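Local structure of hypothetical protein, conserved (Leishmania major, 2B4W) at residues Q194-I206 and Y295-L307. The protein is of unknown function but may act on carbohydrates, as do relatives in the beta-fructosidase clan. Numbering follows the deposited sequence.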
ATOM      1  N   GLN A 194       2.980   2.149  -0.165  1.00 15.41           N
ATOM      2  CA  GLN A 194       4.189   1.491   0.314  1.00 15.96           C
ATOM      3  C   GLN A 194       5.388   2.367  -0.067  1.00 17.37           C
ATOM      4  O   GLN A 194       5.539   2.710  -1.253  1.00 18.81           O
ATOM      5  CB  GLN A 194       4.305   0.071  -0.233  1.00 11.59           C
ATOM      6  CG  GLN A 194       5.381  -0.802   0.419  1.00 11.50           C
ATOM      7  CD  GLN A 194       4.945  -1.214   1.809  1.00 15.81           C
ATOM      8  OE1 GLN A 194       3.750  -1.356   2.065  1.00 17.22           O
ATOM      9  NE2 GLN A 194       5.883  -1.395   2.726  1.00 19.46           N
ATOM     10  N   ALA A 195       6.174   2.694   0.955  1.00 17.97           N
ATOM     11  CA  ALA A 195       7.452   3.383   0.840  1.00 17.79           C
ATOM     12  C   ALA A 195       8.647   2.444   1.007  1.00 19.95           C
ATOM     13  O   ALA A 195       8.700   1.509   1.798  1.00 21.67           O
ATOM     14  CB  ALA A 195       7.565   4.543   1.819  1.00 24.62           C
ATOM     15  N   TYR A 196       9.669   2.717   0.202  1.00 23.60           N
ATOM     16  CA  TYR A 196      10.897   1.954   0.093  1.00 19.97           C
ATOM     17  C   TYR A 196      12.118   2.848   0.272  1.00 23.56           C
ATOM     18  O   TYR A 196      12.095   3.970  -0.235  1.00 20.43           O
ATOM     19  CB  TYR A 196      11.016   1.286  -1.286  1.00 15.06           C
ATOM     20  CG  TYR A 196       9.871   0.310  -1.532  1.00 13.74           C
ATOM     21  CD1 TYR A 196       8.636   0.732  -1.969  1.00 18.14           C
ATOM     22  CD2 TYR A 196      10.067  -1.049  -1.285  1.00 17.40           C
ATOM     23  CE1 TYR A 196       7.596  -0.156  -2.189  1.00 20.02           C
ATOM     24  CE2 TYR A 196       9.040  -1.939  -1.493  1.00 13.92           C
ATOM     25  CZ  TYR A 196       7.813  -1.490  -1.944  1.00 10.30           C
ATOM     26  OH  TYR A 196       6.789  -2.397  -2.137  1.00 15.13           O
ATOM     27  N   LEU A 197      13.132   2.323   0.950  1.00 16.19           N
ATOM     28  CA  LEU A 197      14.412   3.009   1.020  1.00 21.40           C
ATOM     29  C   LEU A 197      15.292   2.577  -0.151  1.00 22.68           C
ATOM     30  O   LEU A 197      15.486   1.390  -0.396  1.00 21.09           O
ATOM     31  CB  LEU A 197      15.161   2.721   2.318  1.00 15.59           C
ATOM     32  CG  LEU A 197      16.615   3.222   2.404  1.00 18.77           C
ATOM     33  CD1 LEU A 197      16.618   4.741   2.412  1.00 27.15           C
ATOM     34  CD2 LEU A 197      17.327   2.671   3.633  1.00 20.79           C
ATOM     35  N   LEU A 198      15.812   3.571  -0.848  1.00 20.18           N
ATOM     36  CA  LEU A 198      16.689   3.372  -1.983  1.00 18.13           C
ATOM     37  C   LEU A 198      18.142   3.593  -1.622  1.00 26.78           C
ATOM     38  O   LEU A 198      18.472   4.426  -0.783  1.00 23.72           O
ATOM     39  CB  LEU A 198      16.296   4.355  -3.104  1.00 20.69           C
ATOM     40  CG  LEU A 198      14.832   4.285  -3.539  1.00 21.95           C
ATOM     41  CD1 LEU A 198      14.553   5.205  -4.727  1.00 32.14           C
ATOM     42  CD2 LEU A 198      14.463   2.851  -3.881  1.00 13.85           C
ATOM     43  N   SER A 199      19.049   2.884  -2.274  1.00 22.90           N
ATOM     44  CA  SER A 199      20.468   3.008  -2.040  1.00 24.65           C
ATOM     45  C   SER A 199      20.975   4.445  -2.136  1.00 29.86           C
ATOM     46  O   SER A 199      22.050   4.736  -1.592  1.00 32.30           O
ATOM     47  CB  SER A 199      21.239   2.151  -3.062  1.00 25.06           C
ATOM     48  OG  SER A 199      21.023   2.797  -4.306  1.00 23.31           O
ATOM     49  N   SER A 200      20.253   5.353  -2.769  1.00 26.88           N
ATOM     50  CA  SER A 200      20.573   6.764  -2.856  1.00 28.88           C
ATOM     51  C   SER A 200      20.281   7.547  -1.580  1.00 36.52           C
ATOM     52  O   SER A 200      20.722   8.694  -1.453  1.00 23.78           O
ATOM     53  CB  SER A 200      19.768   7.393  -4.005  1.00 20.63           C
ATOM     54  OG  SER A 200      18.437   6.946  -3.989  1.00 28.16           O
ATOM     55  N   GLY A 201      19.528   6.941  -0.669  1.00 27.42           N
ATOM     56  CA  GLY A 201      19.115   7.618   0.550  1.00 25.88           C
ATOM     57  C   GLY A 201      17.755   8.277   0.386  1.00 27.51           C
ATOM     58  O   GLY A 201      17.103   8.736   1.317  1.00 30.42           O
ATOM     59  N   LYS A 202      17.306   8.343  -0.844  1.00 24.68           N
ATOM     60  CA  LYS A 202      16.031   8.816  -1.307  1.00 21.26           C
ATOM     61  C   LYS A 202      14.955   7.762  -1.016  1.00 27.50           C
ATOM     62  O   LYS A 202      15.249   6.628  -0.644  1.00 26.56           O
ATOM     63  CB  LYS A 202      15.983   9.121  -2.811  1.00 24.16           C
ATOM     64  CG  LYS A 202      17.016  10.145  -3.253  1.00 29.88           C
ATOM     65  CD  LYS A 202      16.580  10.850  -4.530  1.00 46.81           C
ATOM     66  CE  LYS A 202      17.556  11.948  -4.931  1.00 56.36           C
ATOM     67  NZ  LYS A 202      18.903  11.788  -4.311  1.00 59.81           N
ATOM     68  N   VAL A 203      13.711   8.176  -1.192  1.00 27.04           N
ATOM     69  CA  VAL A 203      12.593   7.288  -0.876  1.00 29.65           C
ATOM     70  C   VAL A 203      11.726   7.003  -2.096  1.00 21.77           C
ATOM     71  O   VAL A 203      11.152   7.904  -2.690  1.00 29.19           O
ATOM     72  CB  VAL A 203      11.717   7.886   0.240  1.00 32.67           C
ATOM     73  CG1 VAL A 203      10.502   6.999   0.488  1.00 25.61           C
ATOM     74  CG2 VAL A 203      12.524   8.069   1.521  1.00 47.31           C
ATOM     75  N   GLY A 204      11.656   5.726  -2.437  1.00 21.89           N
ATOM     76  CA  GLY A 204      10.781   5.221  -3.459  1.00 19.40           C
ATOM     77  C   GLY A 204       9.380   5.004  -2.913  1.00 22.00           C
ATOM     78  O   GLY A 204       9.161   4.162  -2.044  1.00 19.28           O
ATOM     79  N   CYS A 205       8.402   5.763  -3.413  1.00 24.76           N
ATOM     80  CA  CYS A 205       7.030   5.476  -3.023  1.00 21.86           C
ATOM     81  C   CYS A 205       6.196   4.879  -4.151  1.00 17.45           C
ATOM     82  O   CYS A 205       6.243   5.276  -5.332  1.00 16.37           O
ATOM     83  CB  CYS A 205       6.311   6.721  -2.498  1.00 24.64           C
ATOM     84  SG  CYS A 205       7.238   7.683  -1.292  1.00 28.94           S
ATOM     85  N   ILE A 206       5.383   3.896  -3.721  1.00 17.58           N
ATOM     86  CA  ILE A 206       4.333   3.318  -4.541  1.00 21.00           C
ATOM     87  C   ILE A 206       3.001   3.772  -3.981  1.00 19.71           C
ATOM     88  O   ILE A 206       2.743   3.587  -2.794  1.00 17.38           O
ATOM     89  CB  ILE A 206       4.422   1.784  -4.565  1.00 22.34           C
ATOM     90  CG1 ILE A 206       5.755   1.279  -5.127  1.00 18.60           C
ATOM     91  CG2 ILE A 206       3.248   1.150  -5.297  1.00 20.03           C
ATOM     92  CD1 ILE A 206       5.954   1.705  -6.571  1.00 12.23           C
ATOM     93  N   TYR A 295      11.244  -1.857 -13.250  1.00 26.83           N
ATOM     94  CA  TYR A 295      11.643  -1.155 -12.047  1.00 23.04           C
ATOM     95  C   TYR A 295      11.257   0.318 -12.139  1.00 24.26           C
ATOM     96  O   TYR A 295      11.679   1.059 -13.024  1.00 34.27           O
ATOM     97  CB  TYR A 295      13.134  -1.242 -11.796  1.00 20.53           C
ATOM     98  CG  TYR A 295      13.605  -0.657 -10.481  1.00 20.04           C
ATOM     99  CD1 TYR A 295      13.153  -1.150  -9.269  1.00 25.64           C
ATOM    100  CD2 TYR A 295      14.509   0.400 -10.445  1.00 31.35           C
ATOM    101  CE1 TYR A 295      13.584  -0.628  -8.062  1.00 17.48           C
ATOM    102  CE2 TYR A 295      14.945   0.944  -9.244  1.00 24.62           C
ATOM    103  CZ  TYR A 295      14.480   0.414  -8.058  1.00 19.65           C
ATOM    104  OH  TYR A 295      14.899   0.933  -6.854  1.00 30.46           O
ATOM    105  N   PRO A 296      10.437   0.766 -11.198  1.00 16.64           N
ATOM    106  CA  PRO A 296       9.926   2.130 -11.312  1.00 17.38           C
ATOM    107  C   PRO A 296      10.713   3.242 -10.634  1.00 16.43           C
ATOM    108  O   PRO A 296      10.225   4.381 -10.571  1.00 26.71           O
ATOM    109  CB  PRO A 296       8.574   1.956 -10.593  1.00 22.84           C
ATOM    110  CG  PRO A 296       8.875   0.999  -9.497  1.00 22.96           C
ATOM    111  CD  PRO A 296       9.910   0.050 -10.031  1.00 20.55           C
ATOM    112  N   PHE A 297      11.904   3.007 -10.113  1.00 26.53           N
ATOM    113  CA  PHE A 297      12.675   4.105  -9.528  1.00 21.27           C
ATOM    114  C   PHE A 297      14.025   4.207 -10.241  1.00 28.87           C
ATOM    115  O   PHE A 297      15.020   4.645  -9.652  1.00 18.85           O
ATOM    116  CB  PHE A 297      12.901   3.907  -8.030  1.00 22.66           C
ATOM    117  CG  PHE A 297      11.705   3.487  -7.196  1.00 23.06           C
ATOM    118  CD1 PHE A 297      10.549   4.244  -7.193  1.00 22.95           C
ATOM    119  CD2 PHE A 297      11.735   2.339  -6.423  1.00 22.45           C
ATOM    120  CE1 PHE A 297       9.446   3.883  -6.436  1.00 18.15           C
ATOM    121  CE2 PHE A 297      10.633   1.964  -5.668  1.00 22.59           C
ATOM    122  CZ  PHE A 297       9.473   2.726  -5.685  1.00 18.10           C
ATOM    123  N   LYS A 298      14.013   3.784 -11.505  1.00 24.20           N
ATOM    124  CA  LYS A 298      15.199   3.774 -12.351  1.00 26.16           C
ATOM    125  C   LYS A 298      15.986   5.077 -12.235  1.00 22.17           C
ATOM    126  O   LYS A 298      15.457   6.181 -12.291  1.00 26.53           O
ATOM    127  CB  LYS A 298      14.816   3.491 -13.804  1.00 29.00           C
ATOM    128  N   GLY A 299      17.292   4.907 -12.047  1.00 34.15           N
ATOM    129  CA  GLY A 299      18.191   6.032 -11.919  1.00 35.67           C
ATOM    130  C   GLY A 299      18.248   6.581 -10.515  1.00 40.63           C
ATOM    131  O   GLY A 299      19.046   7.481 -10.256  1.00 34.43           O
ATOM    132  N   HIS A 300      17.439   6.075  -9.572  1.00 31.26           N
ATOM    133  CA  HIS A 300      17.560   6.660  -8.235  1.00 23.98           C
ATOM    134  C   HIS A 300      18.068   5.617  -7.253  1.00 24.62           C
ATOM    135  O   HIS A 300      17.882   5.724  -6.039  1.00 33.86           O
ATOM    136  CB  HIS A 300      16.245   7.253  -7.765  1.00 24.39           C
ATOM    137  CG  HIS A 300      15.651   8.344  -8.583  1.00 31.27           C
ATOM    138  ND1 HIS A 300      14.709   8.113  -9.561  1.00 34.45           N
ATOM    139  CD2 HIS A 300      15.855   9.681  -8.563  1.00 36.91           C
ATOM    140  CE1 HIS A 300      14.363   9.261 -10.113  1.00 44.10           C
ATOM    141  NE2 HIS A 300      15.042  10.233  -9.526  1.00 43.00           N
ATOM    142  N   GLY A 301      18.725   4.598  -7.781  1.00 22.99           N
ATOM    143  CA  GLY A 301      19.247   3.538  -6.961  1.00 18.65           C
ATOM    144  C   GLY A 301      18.273   2.382  -6.796  1.00 26.38           C
ATOM    145  O   GLY A 301      17.130   2.460  -7.234  1.00 27.04           O
ATOM    146  N   THR A 302      18.784   1.334  -6.184  1.00 24.00           N
ATOM    147  CA  THR A 302      18.188   0.091  -5.813  1.00 24.60           C
ATOM    148  C   THR A 302      17.524   0.145  -4.440  1.00 18.30           C
ATOM    149  O   THR A 302      17.862   0.947  -3.573  1.00 24.35           O
ATOM    150  CB  THR A 302      19.241  -1.050  -5.778  1.00 32.99           C
ATOM    151  OG1 THR A 302      20.272  -0.753  -4.816  1.00 27.89           O
ATOM    152  CG2 THR A 302      19.907  -1.185  -7.142  1.00 30.83           C
ATOM    153  N   ILE A 303      16.577  -0.778  -4.272  1.00 19.56           N
ATOM    154  CA  ILE A 303      15.915  -0.937  -2.983  1.00 13.96           C
ATOM    155  C   ILE A 303      16.816  -1.616  -1.945  1.00 18.25           C
ATOM    156  O   ILE A 303      17.453  -2.641  -2.161  1.00 22.57           O
ATOM    157  CB  ILE A 303      14.606  -1.729  -3.070  1.00 19.23           C
ATOM    158  CG1 ILE A 303      13.560  -0.987  -3.908  1.00 24.53           C
ATOM    159  CG2 ILE A 303      14.131  -2.105  -1.672  1.00 20.42           C
ATOM    160  CD1 ILE A 303      12.508  -1.873  -4.522  1.00 21.14           C
ATOM    161  N   ILE A 304      16.836  -1.008  -0.758  1.00 18.03           N
ATOM    162  CA  ILE A 304      17.546  -1.430   0.426  1.00 20.12           C
ATOM    163  C   ILE A 304      16.622  -2.104   1.433  1.00 20.52           C
ATOM    164  O   ILE A 304      15.611  -1.529   1.839  1.00 20.82           O
ATOM    165  CB  ILE A 304      18.197  -0.225   1.124  1.00 23.93           C
ATOM    166  CG1 ILE A 304      19.097   0.580   0.188  1.00 24.77           C
ATOM    167  CG2 ILE A 304      18.940  -0.697   2.375  1.00 24.56           C
ATOM    168  CD1 ILE A 304      20.412  -0.110  -0.103  1.00 29.64           C
ATOM    169  N   GLY A 305      16.971  -3.321   1.848  1.00 21.80           N
ATOM    170  CA  GLY A 305      16.136  -3.982   2.849  1.00 24.23           C
ATOM    171  C   GLY A 305      15.049  -4.793   2.170  1.00 24.19           C
ATOM    172  O   GLY A 305      14.945  -4.835   0.945  1.00 22.64           O
ATOM    173  N   ASP A 306      14.232  -5.424   2.988  1.00 15.90           N
ATOM    174  CA  ASP A 306      13.174  -6.316   2.576  1.00 20.76           C
ATOM    175  C   ASP A 306      12.065  -6.430   3.619  1.00 15.42           C
ATOM    176  O   ASP A 306      12.134  -5.906   4.729  1.00 24.80           O
ATOM    177  CB  ASP A 306      13.769  -7.685   2.253  1.00 23.08           C
ATOM    178  CG  ASP A 306      14.344  -8.439   3.425  1.00 32.27           C
ATOM    179  OD1 ASP A 306      13.780  -8.438   4.531  1.00 25.20           O
ATOM    180  OD2 ASP A 306      15.396  -9.091   3.250  1.00 39.61           O
ATOM    181  N   LEU A 307      11.031  -7.138   3.208  1.00 20.13           N
ATOM    182  CA  LEU A 307       9.889  -7.439   4.077  1.00 22.13           C
ATOM    183  C   LEU A 307       9.907  -8.898   4.469  1.00 18.04           C
ATOM    184  O   LEU A 307       8.933  -9.630   4.526  1.00 18.82           O
ATOM    185  CB  LEU A 307       8.580  -7.053   3.385  1.00 27.65           C
ATOM    186  CG  LEU A 307       8.580  -5.560   3.004  1.00 24.27           C
ATOM    187  CD1 LEU A 307       7.537  -5.217   1.976  1.00 34.59           C
ATOM    188  CD2 LEU A 307       8.392  -4.716   4.255  1.00 24.11           C
TER
HETATM  189  O   HOH W   1      13.046  -0.525   1.600  1.00 29.52           O
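Phe297 turns one ring face to Gly204 CA, which sits 3.6 Å from the centroid of the Phe297 ring, only 17° off its normal, in a CH-pi contact. Pro296 CG covers the opposite face, and Ile206 CD1 reaches Phe297 CZ at 3.8 Å, the two side chains crossing at about a right angle. The bare CA of Gly204 is what lets the ring come this close to the backbone. Leu198 also meets the phenylalanine crosswise; with CG anti to its carbonyl carbon (chi1 -55°), it sends CD2 to Phe297 CD2 at 3.8 Å and past the hydroxyl of Tyr295, which donates to Gly301 O in the carbonyl plane, on a lone pair. Residues 194-198 and 203-206 form a beta hairpin closed by a type I turn, Leu198 to Gly201, and the short, weakly bonded strand 303-304 lies antiparallel beside strand 188-198, at one edge of a five-stranded sheet. Here Ser199 N donates to Thr302 O (2.6 Å). On the face carrying Leu197, its CD2 packs on Ile304 CB at 3.9 Å, while a water joins Leu197 N to Ile304 O.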